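Local coordinates for protein aldose-aldose oxidoreductase (Caulobacter crescentus, PDB 5A04) that probably oxidises one aldose sugar and reduces another with a bound nicotinamide cofactor, and binds NADPH together with beta-D-glucopyranose, at residues Y52-E56 and T57-S61; L85-P88 and F89-A93; R172-R175 and A176-G179. One frame throughout, in Å; residues are numbered along the deposited sequence.

In the fold
Following the chain, contact 1 (52-61) comes first and closes the turn that carries the end of helix 42-52 into strand 59-60, an outermost strand of the parallel Rossmann sheet. Contact 2 (85-93) follows as the first turns of helix 86-95, the crossover between strands 76-79 and 99-102, beside the NADPH. Contact 3 (172-179), in the C-terminal alpha/beta domain, shapes the short helix 175-178 and also reaches the cofactor. The three lie in series, neither nested nor crossed. Centres of contacts 2 and 3 are about 17 Å apart, their nearest atoms about 5 Å, and the NADPH bridges them; contact 1 stands about 20 Å from contact 2, centre to centre.

Contact 1 of 3, residues Y52-E56 and T57-S61; sequences YGIPE and THRYS
R59 reaches back round a tight turn to the backbone of I54, in the connection that leads from helix 42-52 to strand 59-60 of the Rossmann fold. Four hydrogen bonds define this local structure, two from the arginine side chain and two from the backbone. The guanidinium group meets I54 side-on: NE lies 2.7 Å and NH2 2.8 Å from I54 O, so one carbonyl oxygen takes both donors. That oxygen sits only 1° out of the guanidinium plane, while the two nitrogens approach from opposite faces of the carbonyl plane. Both bonds are bent, with N-H...O angles of 147° and 141°. An extended chain from CG to NE carries the group back over P55 and E56. Two bonds to one oxygen help to fix the rotation of the guanidinium, and E56 CG lies over one of its faces, 3.9 Å from R59 NH1.

In the backbone, H58 N donates to P55 O at 2.8 Å and R59 N to E56 O at 3.2 Å, as the short 3-10 segment at E56 and T57 folds the chain back before the strand begins.

Van der Waals contacts accompany these bonds. I54 CG2, anti to the backbone N, lies 3.6 Å from H58 CB, and the two side chains cross at about a right angle; I54 also packs on L34 and L37 of strand 32-38. P55 CG approaches the imidazole obliquely. Beyond the turn, H58 NE2 is hydrogen-bonded to D73, which gives the ring a partner at its other nitrogen. At the near nitrogen, T57 OG1 lies in the plane of the imidazole at its edge, 2.7 Å from H58 ND1 in a hydrogen bond.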
# COMPACT_ATOMS: atom_id res chain seq x y z
N TYR A 52 36.48 -21.11 10.70
CA TYR A 52 36.99 -19.92 10.04
C TYR A 52 38.46 -19.62 10.33
O TYR A 52 39.00 -18.62 9.86
CB TYR A 52 36.13 -18.70 10.42
CG TYR A 52 34.81 -18.69 9.70
CD1 TYR A 52 34.68 -18.10 8.45
CD2 TYR A 52 33.69 -19.31 10.26
CE1 TYR A 52 33.47 -18.09 7.77
CE2 TYR A 52 32.47 -19.31 9.58
CZ TYR A 52 32.37 -18.70 8.33
OH TYR A 52 31.17 -18.69 7.66
N GLY A 53 39.13 -20.49 11.08
CA GLY A 53 40.55 -20.33 11.33
C GLY A 53 40.85 -19.15 12.24
O GLY A 53 41.83 -18.42 12.04
N ILE A 54 39.98 -18.95 13.22
CA ILE A 54 40.15 -17.89 14.21
C ILE A 54 40.82 -18.46 15.45
O ILE A 54 40.22 -19.29 16.14
CB ILE A 54 38.79 -17.26 14.62
CG1 ILE A 54 37.97 -16.89 13.39
CG2 ILE A 54 39.03 -16.06 15.55
CD1 ILE A 54 38.64 -15.91 12.47
N PRO A 55 42.06 -18.04 15.74
CA PRO A 55 42.78 -18.62 16.88
C PRO A 55 42.10 -18.29 18.21
O PRO A 55 41.35 -17.31 18.28
CB PRO A 55 44.17 -17.99 16.80
CG PRO A 55 43.99 -16.75 16.01
CD PRO A 55 42.86 -17.01 15.05
N GLU A 56 42.35 -19.11 19.23
CA GLU A 56 41.75 -18.92 20.55
C GLU A 56 42.04 -17.54 21.16
O GLU A 56 41.23 -17.02 21.93
CB GLU A 56 42.24 -20.01 21.51
CG GLU A 56 41.71 -21.39 21.15
CD GLU A 56 41.93 -22.42 22.25
OE1 GLU A 56 43.07 -22.92 22.37
OE2 GLU A 56 40.96 -22.72 22.98
N THR A 57 43.17 -16.96 20.79
CA THR A 57 43.53 -15.61 21.23
C THR A 57 42.56 -14.55 20.69
O THR A 57 42.51 -13.43 21.20
CB THR A 57 44.94 -15.23 20.77
OG1 THR A 57 45.03 -15.40 19.35
CG2 THR A 57 45.99 -16.11 21.45
N HIS A 58 41.81 -14.92 19.65
CA HIS A 58 40.90 -13.98 18.99
C HIS A 58 39.44 -14.38 19.21
O HIS A 58 38.55 -13.96 18.46
CB HIS A 58 41.21 -13.89 17.49
CG HIS A 58 42.51 -13.22 17.18
ND1 HIS A 58 43.70 -13.58 17.79
CD2 HIS A 58 42.82 -12.22 16.32
CE1 HIS A 58 44.68 -12.83 17.31
NE2 HIS A 58 44.17 -12.00 16.42
N ARG A 59 39.21 -15.19 20.24
CA ARG A 59 37.86 -15.61 20.62
C ARG A 59 37.54 -15.01 21.99
O ARG A 59 38.31 -15.17 22.93
CB ARG A 59 37.75 -17.13 20.67
CG ARG A 59 38.09 -17.81 19.34
CD ARG A 59 38.08 -19.32 19.48
NE ARG A 59 38.80 -19.96 18.39
CZ ARG A 59 38.96 -21.28 18.28
NH1 ARG A 59 38.43 -22.10 19.18
NH2 ARG A 59 39.63 -21.79 17.25
N TYR A 60 36.40 -14.33 22.09
CA TYR A 60 36.03 -13.64 23.33
C TYR A 60 34.64 -14.06 23.79
O TYR A 60 33.76 -14.30 22.98
CB TYR A 60 36.05 -12.13 23.12
CG TYR A 60 37.39 -11.58 22.70
CD1 TYR A 60 37.78 -11.61 21.37
CD2 TYR A 60 38.26 -11.03 23.63
CE1 TYR A 60 39.01 -11.12 20.97
CE2 TYR A 60 39.50 -10.53 23.25
CZ TYR A 60 39.86 -10.58 21.91
OH TYR A 60 41.08 -10.08 21.50
N SER A 61 34.46 -14.15 25.11
CA SER A 61 33.12 -14.24 25.68
C SER A 61 32.60 -12.81 25.89
O SER A 61 33.33 -11.85 25.71
CB SER A 61 33.14 -14.99 27.00
OG SER A 61 33.80 -14.21 27.99

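Contact 2 of 3, residues L85-P88 and F89-A93; sequences LHRP and FTERA. With NDP (NADPH dihydro-nicotinamide-adenine-dinucleotide phosphate), chain G.
R87 and E91, one helical turn apart, cross with their guanidinium and carboxylate planes 89° apart. They sit on helix 86-95, the crossover helix of the beta-alpha-beta unit between strands 76-79 and 99-102 of the Rossmann fold. Their salt bridge uses a single pair of atoms: R87 NE lies 2.8 Å from E91 OE2 and meets it from above the carboxylate plane. With CG anti to the backbone N (chi1 169°) and the chain extended to NE, R87 passes across E91, which puts NE at OE2, while its NH1 forms a second salt bridge to D112. A methionine in place of R87 would probably leave E91 and D112 without their shared positive partner.

T90 turns its hydroxyl back along the helix, and OG1 donates to H86 O at 2.8 Å. T90 N reaches the same oxygen from the opposite face of the carbonyl plane. F89 brings its CD2 side against L85 CB at 3.9 Å, and its ring also meets that of Y62.

L85 and H86 belong to the NADPH pocket. H86 NE2 is hydrogen-bonded to T81 O and makes a weak in-plane bond to NDP O3D (2.9 Å, 121°); ND1 bonds to M106 O. The chemistry thus divides the helix start: at H86 a ring held mainly by backbone carbonyls, at R87 a guanidinium shared by two carboxylates, which would probably ease the repulsion between them.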
# COMPACT_ATOMS: atom_id res chain seq x y z
N LEU A 85 20.32 -5.06 23.21
CA LEU A 85 21.75 -5.18 23.52
C LEU A 85 22.65 -4.35 22.59
O LEU A 85 23.86 -4.26 22.81
CB LEU A 85 22.17 -6.65 23.48
CG LEU A 85 21.40 -7.57 24.43
CD1 LEU A 85 22.05 -8.94 24.47
CD2 LEU A 85 21.36 -6.98 25.79
N HIS A 86 22.06 -3.75 21.55
CA HIS A 86 22.86 -2.96 20.61
C HIS A 86 23.60 -1.83 21.31
O HIS A 86 24.79 -1.61 21.08
CB HIS A 86 21.98 -2.38 19.50
CG HIS A 86 21.46 -3.41 18.55
ND1 HIS A 86 20.61 -3.10 17.51
CD2 HIS A 86 21.65 -4.75 18.49
CE1 HIS A 86 20.31 -4.20 16.84
NE2 HIS A 86 20.92 -5.22 17.42
N ARG A 87 22.90 -1.12 22.19
CA ARG A 87 23.54 0.03 22.82
C ARG A 87 24.72 -0.37 23.72
O ARG A 87 25.81 0.16 23.54
CB ARG A 87 22.52 0.85 23.62
CG ARG A 87 23.22 1.90 24.51
CD ARG A 87 22.26 2.83 25.25
NE ARG A 87 23.01 3.68 26.18
CZ ARG A 87 22.47 4.62 26.96
NH1 ARG A 87 21.17 4.85 26.91
NH2 ARG A 87 23.24 5.33 27.77
N PRO A 88 24.54 -1.32 24.67
CA PRO A 88 25.70 -1.56 25.54
C PRO A 88 26.89 -2.17 24.81
O PRO A 88 28.02 -1.81 25.11
CB PRO A 88 25.16 -2.52 26.61
CG PRO A 88 23.88 -3.08 26.05
CD PRO A 88 23.33 -1.99 25.17
N PHE A 89 26.68 -3.04 23.83
CA PHE A 89 27.84 -3.59 23.14
C PHE A 89 28.50 -2.58 22.21
O PHE A 89 29.71 -2.60 22.04
CB PHE A 89 27.46 -4.86 22.36
CG PHE A 89 27.31 -6.07 23.22
CD1 PHE A 89 28.41 -6.59 23.90
CD2 PHE A 89 26.08 -6.69 23.37
CE1 PHE A 89 28.29 -7.72 24.69
CE2 PHE A 89 25.95 -7.82 24.18
CZ PHE A 89 27.06 -8.34 24.83
N THR A 90 27.71 -1.67 21.64
CA THR A 90 28.28 -0.60 20.83
C THR A 90 29.16 0.31 21.69
O THR A 90 30.27 0.65 21.30
CB THR A 90 27.18 0.22 20.14
OG1 THR A 90 26.56 -0.61 19.13
CG2 THR A 90 27.74 1.46 19.47
N GLU A 91 28.66 0.68 22.87
CA GLU A 91 29.43 1.55 23.76
C GLU A 91 30.72 0.88 24.22
O GLU A 91 31.78 1.51 24.24
CB GLU A 91 28.57 1.93 24.98
CG GLU A 91 27.43 2.85 24.60
CD GLU A 91 26.41 3.04 25.74
OE1 GLU A 91 26.28 2.15 26.61
OE2 GLU A 91 25.71 4.05 25.72
N ARG A 92 30.64 -0.40 24.58
CA ARG A 92 31.82 -1.15 24.99
C ARG A 92 32.83 -1.28 23.85
O ARG A 92 34.03 -1.15 24.06
CB ARG A 92 31.41 -2.52 25.53
CG ARG A 92 30.73 -2.45 26.90
CD ARG A 92 30.15 -3.79 27.28
NE ARG A 92 31.18 -4.77 27.60
CZ ARG A 92 30.94 -6.07 27.80
NH1 ARG A 92 29.70 -6.54 27.69
NH2 ARG A 92 31.94 -6.89 28.10
N ALA A 93 32.33 -1.53 22.64
CA ALA A 93 33.22 -1.58 21.47
C ALA A 93 33.93 -0.24 21.27
O ALA A 93 35.14 -0.20 21.04
CB ALA A 93 32.41 -1.96 20.22
PA NDP G . 19.40 -14.72 16.68
O1A NDP G . 18.50 -14.94 17.84
O2A NDP G . 19.39 -15.72 15.56
O5B NDP G . 20.95 -14.54 17.18
C5B NDP G . 20.99 -13.61 18.23
C4B NDP G . 22.33 -13.87 18.93
O4B NDP G . 22.64 -12.80 19.83
C3B NDP G . 22.24 -15.16 19.77
O3B NDP G . 22.54 -16.29 19.01
C2B NDP G . 23.40 -14.94 20.76
O2B NDP G . 24.56 -15.20 20.23
C1B NDP G . 23.35 -13.36 20.92
N9A NDP G . 22.73 -12.95 22.18
C8A NDP G . 23.31 -12.21 23.20
N7A NDP G . 22.49 -12.01 24.25
C5A NDP G . 21.31 -12.66 23.89
C6A NDP G . 20.07 -12.81 24.55
N6A NDP G . 19.88 -12.26 25.80
N1A NDP G . 19.04 -13.50 23.98
C2A NDP G . 19.30 -14.02 22.73
N3A NDP G . 20.41 -13.95 21.98
C4A NDP G . 21.43 -13.26 22.60
O3 NDP G . 18.86 -13.24 16.14
PN NDP G . 19.22 -12.85 14.60
O1N NDP G . 20.64 -13.06 14.27
O2N NDP G . 18.07 -13.08 13.65
O5D NDP G . 19.09 -11.10 14.76
C5D NDP G . 20.10 -10.54 15.55
C4D NDP G . 20.21 -9.04 15.14
O4D NDP G . 20.42 -8.97 13.70
C3D NDP G . 18.86 -8.27 15.41
O3D NDP G . 19.15 -6.91 15.78
C2D NDP G . 18.17 -8.28 14.05
O2D NDP G . 17.36 -7.13 13.85
C1D NDP G . 19.41 -8.18 13.10
N1N NDP G . 19.11 -8.81 11.81
C2N NDP G . 19.33 -8.11 10.63
C3N NDP G . 19.07 -8.72 9.44
C7N NDP G . 19.30 -7.99 8.20
O7N NDP G . 18.92 -8.43 7.09
N7N NDP G . 19.96 -6.77 8.24
C4N NDP G . 18.56 -10.12 9.35
C5N NDP G . 18.32 -10.75 10.65
C6N NDP G . 18.59 -10.12 11.79
P2B NDP G . 25.73 -16.00 21.21
O1X NDP G . 25.75 -15.09 22.41
O2X NDP G . 25.05 -17.32 21.37
O3X NDP G . 26.97 -15.97 20.32
O HOH W 1 25.83 4.40 28.71

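Contact 3 of 3, residues R172-R175 and A176-G179; sequences RLNR and ALAG. With NDP (NADPH dihydro-nicotinamide-adenine-dinucleotide phosphate), chain G; BGC (beta-D-glucopyranose), chain H.
A178 packs its methyl group into the turn made by the preceding residues, with CB 3.3 Å from N174 O and 3.4 Å from R172 O. The same N174 carbonyl oxygen accepts two backbone amides, A178 N at 2.9 Å and L177 N at 3.2 Å. N174 also serves as the N-cap of helix 175-178. Its CG stands anti to the backbone N (chi1 178°), which brings OD1 to L177 N in a weak capping bond and places it against A176 CB and L177 CG.

At the far end, G179 N donates to R175 O at 2.9 Å. G179 has a positive phi of 81°, a value that favours glycine, and ends the helix.

From this turn, R172 extends the other way, toward the ligands. Its guanidinium meets both of them at its edge and near its plane: NH2 donates to NDP O2N at 2.8 Å and to BGC O2 at 3.2 Å, the latter bond nearly straight at 176°. NH1 adds a second bond to NDP O2N, so two nitrogens grip one phosphate oxygen. D185 holds NE in a salt bridge and is itself hydrogen-bonded to the glucose. Farther out, E220 accepts from R175 N at the start of the helix, and S84 and N83 bind the carbonyls of A176 and A178. The result is a short, N-capped helix of the C-terminal alpha/beta domain beside a ligand pocket in which one arginine bridges sugar and cofactor pyrophosphate, consistent with an oxidoreductase that holds both close together.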
# COMPACT_ATOMS: atom_id res chain seq x y z
N ARG A 172 12.47 -11.76 19.57
CA ARG A 172 11.71 -10.74 18.84
C ARG A 172 10.32 -10.48 19.42
O ARG A 172 9.75 -9.41 19.19
CB ARG A 172 11.58 -11.12 17.35
CG ARG A 172 12.82 -10.80 16.52
CD ARG A 172 12.68 -11.36 15.10
NE ARG A 172 13.82 -11.01 14.25
CZ ARG A 172 14.98 -11.67 14.23
NH1 ARG A 172 15.18 -12.71 15.03
NH2 ARG A 172 15.94 -11.28 13.40
N LEU A 173 9.78 -11.44 20.16
CA LEU A 173 8.42 -11.31 20.70
C LEU A 173 8.45 -10.99 22.19
O LEU A 173 7.43 -11.03 22.87
CB LEU A 173 7.63 -12.60 20.44
CG LEU A 173 7.47 -12.80 18.92
CD1 LEU A 173 6.79 -14.12 18.62
CD2 LEU A 173 6.67 -11.65 18.30
N ASN A 174 9.65 -10.68 22.68
CA ASN A 174 9.87 -10.30 24.07
C ASN A 174 10.22 -8.81 24.14
O ASN A 174 11.22 -8.39 23.57
CB ASN A 174 11.00 -11.16 24.65
CG ASN A 174 11.32 -10.80 26.08
OD1 ASN A 174 12.08 -9.88 26.34
ND2 ASN A 174 10.73 -11.53 27.02
N ARG A 175 9.38 -8.01 24.79
CA ARG A 175 9.56 -6.56 24.72
C ARG A 175 10.90 -6.14 25.31
O ARG A 175 11.55 -5.23 24.77
CB ARG A 175 8.42 -5.81 25.43
CG ARG A 175 8.68 -4.29 25.47
CD ARG A 175 7.46 -3.47 25.89
NE ARG A 175 6.38 -3.58 24.92
CZ ARG A 175 6.31 -2.89 23.78
NH1 ARG A 175 7.25 -2.01 23.48
NH2 ARG A 175 5.29 -3.09 22.96
N ALA A 176 11.32 -6.78 26.39
CA ALA A 176 12.59 -6.38 27.02
C ALA A 176 13.80 -6.52 26.09
O ALA A 176 14.76 -5.76 26.21
CB ALA A 176 12.81 -7.17 28.31
N LEU A 177 13.78 -7.49 25.18
CA LEU A 177 14.92 -7.74 24.31
C LEU A 177 14.75 -7.13 22.92
O LEU A 177 15.73 -6.80 22.25
CB LEU A 177 15.16 -9.26 24.17
CG LEU A 177 15.66 -9.98 25.43
CD1 LEU A 177 15.74 -11.49 25.21
CD2 LEU A 177 17.01 -9.42 25.84
N ALA A 178 13.50 -6.98 22.49
CA ALA A 178 13.22 -6.51 21.13
C ALA A 178 12.93 -5.01 21.05
O ALA A 178 13.16 -4.40 20.01
CB ALA A 178 12.04 -7.27 20.55
N GLY A 179 12.40 -4.43 22.12
CA GLY A 179 12.06 -3.01 22.13
C GLY A 179 10.74 -2.67 21.46
O GLY A 179 10.26 -1.54 21.53
PA NDP G . 19.40 -14.72 16.68
O1A NDP G . 18.50 -14.94 17.84
O2A NDP G . 19.39 -15.72 15.56
O5B NDP G . 20.95 -14.54 17.18
C5B NDP G . 20.99 -13.61 18.23
C4B NDP G . 22.33 -13.87 18.93
O4B NDP G . 22.64 -12.80 19.83
C3B NDP G . 22.24 -15.16 19.77
O3B NDP G . 22.54 -16.29 19.01
C2B NDP G . 23.40 -14.94 20.76
O2B NDP G . 24.56 -15.20 20.23
C1B NDP G . 23.35 -13.36 20.92
N9A NDP G . 22.73 -12.95 22.18
C8A NDP G . 23.31 -12.21 23.20
N7A NDP G . 22.49 -12.01 24.25
C5A NDP G . 21.31 -12.66 23.89
C6A NDP G . 20.07 -12.81 24.55
N6A NDP G . 19.88 -12.26 25.80
N1A NDP G . 19.04 -13.50 23.98
C2A NDP G . 19.30 -14.02 22.73
N3A NDP G . 20.41 -13.95 21.98
C4A NDP G . 21.43 -13.26 22.60
O3 NDP G . 18.86 -13.24 16.14
PN NDP G . 19.22 -12.85 14.60
O1N NDP G . 20.64 -13.06 14.27
O2N NDP G . 18.07 -13.08 13.65
O5D NDP G . 19.09 -11.10 14.76
C5D NDP G . 20.10 -10.54 15.55
C4D NDP G . 20.21 -9.04 15.14
O4D NDP G . 20.42 -8.97 13.70
C3D NDP G . 18.86 -8.27 15.41
O3D NDP G . 19.15 -6.91 15.78
C2D NDP G . 18.17 -8.28 14.05
O2D NDP G . 17.36 -7.13 13.85
C1D NDP G . 19.41 -8.18 13.10
N1N NDP G . 19.11 -8.81 11.81
C2N NDP G . 19.33 -8.11 10.63
C3N NDP G . 19.07 -8.72 9.44
C7N NDP G . 19.30 -7.99 8.20
O7N NDP G . 18.92 -8.43 7.09
N7N NDP G . 19.96 -6.77 8.24
C4N NDP G . 18.56 -10.12 9.35
C5N NDP G . 18.32 -10.75 10.65
C6N NDP G . 18.59 -10.12 11.79
P2B NDP G . 25.73 -16.00 21.21
O1X NDP G . 25.75 -15.09 22.41
O2X NDP G . 25.05 -17.32 21.37
O3X NDP G . 26.97 -15.97 20.32
C2 BGC H . 14.80 -9.09 10.09
C3 BGC H . 14.44 -10.57 9.91
C4 BGC H . 13.83 -10.79 8.56
C5 BGC H . 14.69 -10.21 7.46
C6 BGC H . 13.92 -10.26 6.12
C1 BGC H . 15.67 -8.74 8.98
O1 BGC H . 16.17 -7.41 9.15
O2 BGC H . 15.44 -8.92 11.35
O3 BGC H . 13.53 -10.91 10.94
O4 BGC H . 13.65 -12.18 8.34
O5 BGC H . 15.00 -8.86 7.72
O6 BGC H . 14.77 -9.90 5.02
O HOH W 2 8.46 0.23 21.42